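Side-chain contacts in carboxylesterase (Ferroplasma acidiphilum, PDB 3WJ2), which probably hydrolyses carboxylic esters to an alcohol and a carboxylate, as an alpha/beta-hydrolase from an archaeon that lives in acid: residues Phe89-Ile92 / Glu93-Asp96; Asp129-Asp132 / Ser133-Ile137. All blocks are in the same frame, centred on the assembly; numbering follows the deposited sequence.

Contact 1: Phe89-Ile92 / Glu93-Asp96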
ATOM      1  N   PHE B  89     -27.470   5.982 -14.447  1.00 13.64           N
ATOM      2  CA  PHE B  89     -27.819   5.031 -15.510  1.00 14.71           C
ATOM      3  C   PHE B  89     -28.046   3.640 -14.992  1.00 15.60           C
ATOM      4  O   PHE B  89     -28.027   3.347 -13.779  1.00 12.75           O
ATOM      5  CB  PHE B  89     -26.788   5.135 -16.707  1.00 14.20           C
ATOM      6  CG  PHE B  89     -25.425   4.592 -16.387  1.00 12.87           C
ATOM      7  CD1 PHE B  89     -25.053   3.311 -16.807  1.00 15.91           C
ATOM      8  CD2 PHE B  89     -24.502   5.355 -15.726  1.00 17.65           C
ATOM      9  CE1 PHE B  89     -23.754   2.762 -16.551  1.00 16.91           C
ATOM     10  CE2 PHE B  89     -23.244   4.858 -15.425  1.00 16.68           C
ATOM     11  CZ  PHE B  89     -22.854   3.567 -15.790  1.00 18.99           C
ATOM     12  N   GLY B  90     -28.203   2.685 -15.895  1.00 12.08           N
ATOM     13  CA  GLY B  90     -28.542   1.299 -15.627  1.00 13.62           C
ATOM     14  C   GLY B  90     -30.063   1.126 -15.449  1.00 14.52           C
ATOM     15  O   GLY B  90     -30.750   2.068 -15.085  1.00 13.97           O
ATOM     16  N   ASN B  91     -30.532  -0.098 -15.663  1.00 14.41           N
ATOM     17  CA  ASN B  91     -31.949  -0.449 -15.510  1.00 15.79           C
ATOM     18  C   ASN B  91     -32.086  -1.965 -15.533  1.00 12.77           C
ATOM     19  O   ASN B  91     -31.114  -2.741 -15.558  1.00 14.17           O
ATOM     20  CB  ASN B  91     -32.815   0.276 -16.597  1.00 16.51           C
ATOM     21  CG  ASN B  91     -32.421  -0.116 -17.989  1.00 18.87           C
ATOM     22  OD1 ASN B  91     -32.189  -1.284 -18.301  1.00 17.47           O
ATOM     23  ND2 ASN B  91     -32.320   0.895 -18.845  1.00 24.61           N
ATOM     24  N   ILE B  92     -33.326  -2.429 -15.371  1.00 14.40           N
ATOM     25  CA  ILE B  92     -33.561  -3.809 -15.315  1.00 13.89           C
ATOM     26  C   ILE B  92     -33.029  -4.539 -16.568  1.00 13.20           C
ATOM     27  O   ILE B  92     -32.473  -5.604 -16.471  1.00 14.24           O
ATOM     28  CB  ILE B  92     -35.081  -4.062 -15.100  1.00 17.04           C
ATOM     29  CG1 ILE B  92     -35.411  -3.896 -13.629  1.00 18.19           C
ATOM     30  CG2 ILE B  92     -35.397  -5.484 -15.466  1.00 16.81           C
ATOM     31  CD1 ILE B  92     -36.914  -3.758 -13.306  1.00 16.88           C
ATOM     32  N   GLU B  93     -33.251  -3.951 -17.735  1.00 14.41           N
ATOM     33  CA  GLU B  93     -32.810  -4.612 -18.937  1.00 15.21           C
ATOM     34  C   GLU B  93     -31.313  -4.671 -19.025  1.00 15.17           C
ATOM     35  O   GLU B  93     -30.831  -5.766 -19.389  1.00 16.39           O
ATOM     36  CB  GLU B  93     -33.361  -3.954 -20.237  1.00 16.96           C
ATOM     37  CG  GLU B  93     -34.935  -3.953 -20.291  1.00 24.31           C
ATOM     38  CD  GLU B  93     -35.617  -5.316 -20.141  1.00 28.91           C
ATOM     39  OE1 GLU B  93     -35.022  -6.385 -20.366  1.00 32.96           O
ATOM     40  OE2 GLU B  93     -36.792  -5.302 -19.694  1.00 36.72           O
ATOM     41  N   THR B  94     -30.589  -3.608 -18.599  1.00 13.37           N
ATOM     42  CA  THR B  94     -29.140  -3.707 -18.793  1.00 15.66           C
ATOM     43  C   THR B  94     -28.523  -4.705 -17.763  1.00 15.45           C
ATOM     44  O   THR B  94     -27.421  -5.240 -17.974  1.00 16.95           O
ATOM     45  CB  THR B  94     -28.418  -2.410 -18.730  1.00 15.04           C
ATOM     46  OG1 THR B  94     -28.522  -1.835 -17.392  1.00 15.68           O
ATOM     47  CG2 THR B  94     -29.007  -1.358 -19.653  1.00 17.20           C
ATOM     48  N   TYR B  95     -29.237  -4.883 -16.627  1.00 12.95           N
ATOM     49  CA  TYR B  95     -28.800  -5.826 -15.630  1.00 12.17           C
ATOM     50  C   TYR B  95     -29.364  -7.206 -15.818  1.00 13.24           C
ATOM     51  O   TYR B  95     -29.085  -8.034 -14.997  1.00 14.57           O
ATOM     52  CB  TYR B  95     -29.162  -5.251 -14.141  1.00 11.15           C
ATOM     53  CG  TYR B  95     -27.970  -4.364 -13.707  1.00  9.82           C
ATOM     54  CD1 TYR B  95     -27.725  -3.159 -14.321  1.00 12.50           C
ATOM     55  CD2 TYR B  95     -27.128  -4.814 -12.642  1.00 10.84           C
ATOM     56  CE1 TYR B  95     -26.558  -2.332 -13.926  1.00 11.31           C
ATOM     57  CE2 TYR B  95     -26.064  -3.997 -12.284  1.00  9.99           C
ATOM     58  CZ  TYR B  95     -25.767  -2.843 -12.918  1.00  9.87           C
ATOM     59  OH  TYR B  95     -24.683  -2.091 -12.554  1.00 13.42           O
ATOM     60  N   ASP B  96     -30.172  -7.472 -16.850  1.00 13.48           N
ATOM     61  CA  ASP B  96     -30.859  -8.709 -16.817  1.00 14.05           C
ATOM     62  C   ASP B  96     -29.943  -9.968 -16.923  1.00 11.06           C
ATOM     63  O   ASP B  96     -30.170 -10.974 -16.227  1.00 12.53           O
ATOM     64  CB  ASP B  96     -31.845  -8.623 -18.045  1.00 14.34           C
ATOM     65  CG  ASP B  96     -32.860  -9.786 -18.059  1.00 14.67           C
ATOM     66  OD1 ASP B  96     -33.834  -9.819 -17.256  1.00 17.78           O
ATOM     67  OD2 ASP B  96     -32.552 -10.734 -18.861  1.00 18.29           O
TER
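N91 and T94 form a capping-box arrangement in the loop that leads from strand 78-82 into helix 96-106 of this alpha/beta-hydrolase fold. N91 stands two residues before the type I turn E93-D96, and T94 is its second residue. Each side chain bonds the other's backbone: N91 OD1 accepts T94 N at 2.8 Å, and T94 OG1 accepts N91 N at 3.2 Å. For N91 this works because chi1 of 61° sets CG between its own N and carbonyl carbon, which swings OD1 over the start of the turn. T94 N meets OD1 24° from the plane of the amide group. The two side chains cross at about a right angle, and T94 CG2 lies against N91 OD1 at 3.5 Å.

The backbone closes the same bend, with Y95 N bonded to N91 O at 3.0 Å and D96 N to E93 O at 3.1 Å. G90, whose positive phi suits a glycine, brings its CA to 3.6 Å from T94 OG1.

The acids fix the far side of the turn to the sheet: R68 on strand 63-71 salt-bridges both E93 and D96, while D96 also bonds Y70 and pairs with R100. Y95 reaches the other way. Its OH bonds D155 and, weakly, G84 N, and its ring meets H83, which opens the H-G-G-G sequence whose glycine amides probably form the oxyanion hole, as in related esterases. N91 O approaches the edge of that ring close to its plane, 3.6 Å from Y95 CD1.

Contact 2: Asp129-Asp132 / Ser133-Ile137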
ATOM      1  N   ASP B 129     -36.422   5.140  -2.405  1.00 11.28           N
ATOM      2  CA  ASP B 129     -36.913   4.036  -3.189  1.00  9.94           C
ATOM      3  C   ASP B 129     -36.380   2.688  -2.662  1.00  9.88           C
ATOM      4  O   ASP B 129     -37.106   1.672  -2.603  1.00 10.58           O
ATOM      5  CB  ASP B 129     -36.548   4.222  -4.647  1.00 11.37           C
ATOM      6  CG  ASP B 129     -37.265   5.344  -5.293  1.00 11.39           C
ATOM      7  OD1 ASP B 129     -38.236   5.907  -4.710  1.00 13.24           O
ATOM      8  OD2 ASP B 129     -36.875   5.736  -6.417  1.00 10.60           O
ATOM      9  N   ALA B 130     -35.103   2.627  -2.361  1.00 10.51           N
ATOM     10  CA  ALA B 130     -34.466   1.417  -1.817  1.00 11.53           C
ATOM     11  C   ALA B 130     -35.065   1.037  -0.445  1.00 10.30           C
ATOM     12  O   ALA B 130     -35.531  -0.092  -0.242  1.00 10.96           O
ATOM     13  CB  ALA B 130     -32.884   1.596  -1.820  1.00 10.59           C
ATOM     14  N   TYR B 131     -35.128   2.016   0.487  1.00 11.50           N
ATOM     15  CA  TYR B 131     -35.670   1.730   1.799  1.00 11.94           C
ATOM     16  C   TYR B 131     -37.131   1.394   1.779  1.00 12.31           C
ATOM     17  O   TYR B 131     -37.553   0.362   2.377  1.00 12.54           O
ATOM     18  CB  TYR B 131     -35.472   2.968   2.631  1.00 11.29           C
ATOM     19  CG  TYR B 131     -36.055   2.863   4.057  1.00 14.26           C
ATOM     20  CD1 TYR B 131     -35.302   2.304   5.082  1.00 15.31           C
ATOM     21  CD2 TYR B 131     -37.346   3.383   4.351  1.00 18.17           C
ATOM     22  CE1 TYR B 131     -35.791   2.252   6.406  1.00 18.19           C
ATOM     23  CE2 TYR B 131     -37.845   3.352   5.705  1.00 19.48           C
ATOM     24  CZ  TYR B 131     -37.051   2.773   6.680  1.00 21.04           C
ATOM     25  OH  TYR B 131     -37.474   2.706   8.022  1.00 20.76           O
ATOM     26  N   ASP B 132     -37.885   2.188   1.019  1.00 11.27           N
ATOM     27  CA  ASP B 132     -39.333   1.928   0.917  1.00 12.57           C
ATOM     28  C   ASP B 132     -39.621   0.623   0.190  1.00 12.76           C
ATOM     29  O   ASP B 132     -40.563  -0.101   0.621  1.00 13.59           O
ATOM     30  CB  ASP B 132     -40.050   3.099   0.248  1.00 11.62           C
ATOM     31  CG  ASP B 132     -40.081   4.340   1.127  1.00 17.50           C
ATOM     32  OD1 ASP B 132     -39.913   4.309   2.400  1.00 16.58           O
ATOM     33  OD2 ASP B 132     -40.339   5.410   0.546  1.00 17.96           O
ATOM     34  N   SER B 133     -38.828   0.252  -0.859  1.00 11.51           N
ATOM     35  CA  SER B 133     -39.152  -0.989  -1.551  1.00 11.31           C
ATOM     36  C   SER B 133     -38.881  -2.199  -0.664  1.00 12.57           C
ATOM     37  O   SER B 133     -39.568  -3.202  -0.737  1.00 14.21           O
ATOM     38  CB  SER B 133     -38.478  -1.137  -2.964  1.00 13.52           C
ATOM     39  OG  SER B 133     -37.047  -1.088  -2.799  1.00 13.99           O
ATOM     40  N   PHE B 134     -37.793  -2.134   0.195  1.00 11.45           N
ATOM     41  CA  PHE B 134     -37.495  -3.211   1.092  1.00 10.43           C
ATOM     42  C   PHE B 134     -38.703  -3.402   2.029  1.00 11.87           C
ATOM     43  O   PHE B 134     -39.140  -4.529   2.199  1.00 12.46           O
ATOM     44  CB  PHE B 134     -36.170  -2.916   1.873  1.00 11.45           C
ATOM     45  CG  PHE B 134     -36.028  -3.847   3.059  1.00 10.53           C
ATOM     46  CD1 PHE B 134     -35.822  -5.218   2.855  1.00 11.78           C
ATOM     47  CD2 PHE B 134     -36.277  -3.369   4.371  1.00 11.44           C
ATOM     48  CE1 PHE B 134     -35.783  -6.133   3.953  1.00 14.66           C
ATOM     49  CE2 PHE B 134     -36.248  -4.305   5.437  1.00 14.17           C
ATOM     50  CZ  PHE B 134     -36.046  -5.653   5.208  1.00 15.54           C
ATOM     51  N   HIS B 135     -39.141  -2.281   2.592  1.00 12.37           N
ATOM     52  CA  HIS B 135     -40.252  -2.441   3.558  1.00 15.04           C
ATOM     53  C   HIS B 135     -41.515  -2.855   2.878  1.00 14.65           C
ATOM     54  O   HIS B 135     -42.300  -3.674   3.451  1.00 16.77           O
ATOM     55  CB  HIS B 135     -40.387  -1.179   4.419  1.00 14.41           C
ATOM     56  CG  HIS B 135     -39.344  -1.084   5.488  1.00 14.03           C
ATOM     57  ND1 HIS B 135     -39.297  -1.930   6.585  1.00 17.94           N
ATOM     58  CD2 HIS B 135     -38.221  -0.331   5.543  1.00 16.68           C
ATOM     59  CE1 HIS B 135     -38.234  -1.623   7.313  1.00 18.76           C
ATOM     60  NE2 HIS B 135     -37.572  -0.639   6.715  1.00 17.09           N
ATOM     61  N   TYR B 136     -41.762  -2.388   1.667  1.00 14.22           N
ATOM     62  CA  TYR B 136     -42.975  -2.818   0.915  1.00 14.44           C
ATOM     63  C   TYR B 136     -42.973  -4.317   0.667  1.00 17.88           C
ATOM     64  O   TYR B 136     -44.002  -5.016   0.950  1.00 15.70           O
ATOM     65  CB  TYR B 136     -43.039  -2.023  -0.369  1.00 15.96           C
ATOM     66  CG  TYR B 136     -44.225  -2.296  -1.298  1.00 19.11           C
ATOM     67  CD1 TYR B 136     -45.234  -1.384  -1.462  1.00 22.70           C
ATOM     68  CD2 TYR B 136     -44.165  -3.386  -2.158  1.00 23.35           C
ATOM     69  CE1 TYR B 136     -46.246  -1.626  -2.423  1.00 25.53           C
ATOM     70  CE2 TYR B 136     -45.139  -3.623  -3.102  1.00 29.92           C
ATOM     71  CZ  TYR B 136     -46.182  -2.732  -3.225  1.00 30.64           C
ATOM     72  OH  TYR B 136     -47.158  -2.973  -4.250  1.00 32.34           O
ATOM     73  N   ILE B 137     -41.865  -4.834   0.126  1.00 15.30           N
ATOM     74  CA  ILE B 137     -41.795  -6.256  -0.134  1.00 17.37           C
ATOM     75  C   ILE B 137     -41.799  -7.077   1.130  1.00 17.15           C
ATOM     76  O   ILE B 137     -42.437  -8.153   1.171  1.00 18.34           O
ATOM     77  CB  ILE B 137     -40.609  -6.598  -1.071  1.00 17.46           C
ATOM     78  CG1 ILE B 137     -40.881  -5.889  -2.396  1.00 18.23           C
ATOM     79  CG2 ILE B 137     -40.555  -8.126  -1.326  1.00 17.67           C
ATOM     80  CD1 ILE B 137     -39.586  -5.659  -3.280  1.00 18.71           C
TER
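Y131 and H135, one helical turn apart, form an edge-to-face aromatic pair with ring centroids 4.5 Å apart and planes at 61°. The imidazole edge does the touching: H135 CD2 sits 3.5 Å above the centre of the phenol ring, and H135 NE2 comes to 3.4 Å from Y131 CE1. Y131 stands out from the helix; H135 runs back along it, its CG beside the backbone N (chi1 -77°), which brings CD2 and NE2 over the phenol. F134 CD2 covers one face of the imidazole, 3.7 Å from its plane.

A second side chain turns back onto the helix itself. With chi1 at 60°, S133 OG lies 2.8 Å from D129 O and 3.1 Å from A130 O, and it is hydrogen-bonded to the Y82 hydroxyl on strand 78-82; S133 N is bonded to D129 O from above the carbonyl plane.

Further out, K168 makes a cation-pi contact with Y131, and C169 of helix 157-172 touches the side chains of both Y131 and H135. R63 salt-bridges D129 and D132, while R116 takes the other carboxylate oxygen of D129. With A130 and F134 lying on strand 78-82, helix 125-139 is the helix of the right-handed beta-alpha-beta crossover from strand 109-113 over strand 78-82 to strand 150-155, characteristic of the alpha/beta-hydrolase fold.

How the contacts relate
Contact 1 and contact 2 follow one another along the chain and do not touch: their centres are 19 Å apart and their nearest atoms about 11 Å. Two strands connect them. Strand 63-71 supplies R68 to the acids of contact 1 and R63 to those of contact 2, and strand 78-82 receives helix 125-139 before running into the loop of 89-96. Both also approach the likely nucleophile elbow around S156. Contact 1 is linked to it through the bond from Y95 to D155, beside the presumed nucleophile, whereas A130 of contact 2 lies near the elbow without touching it.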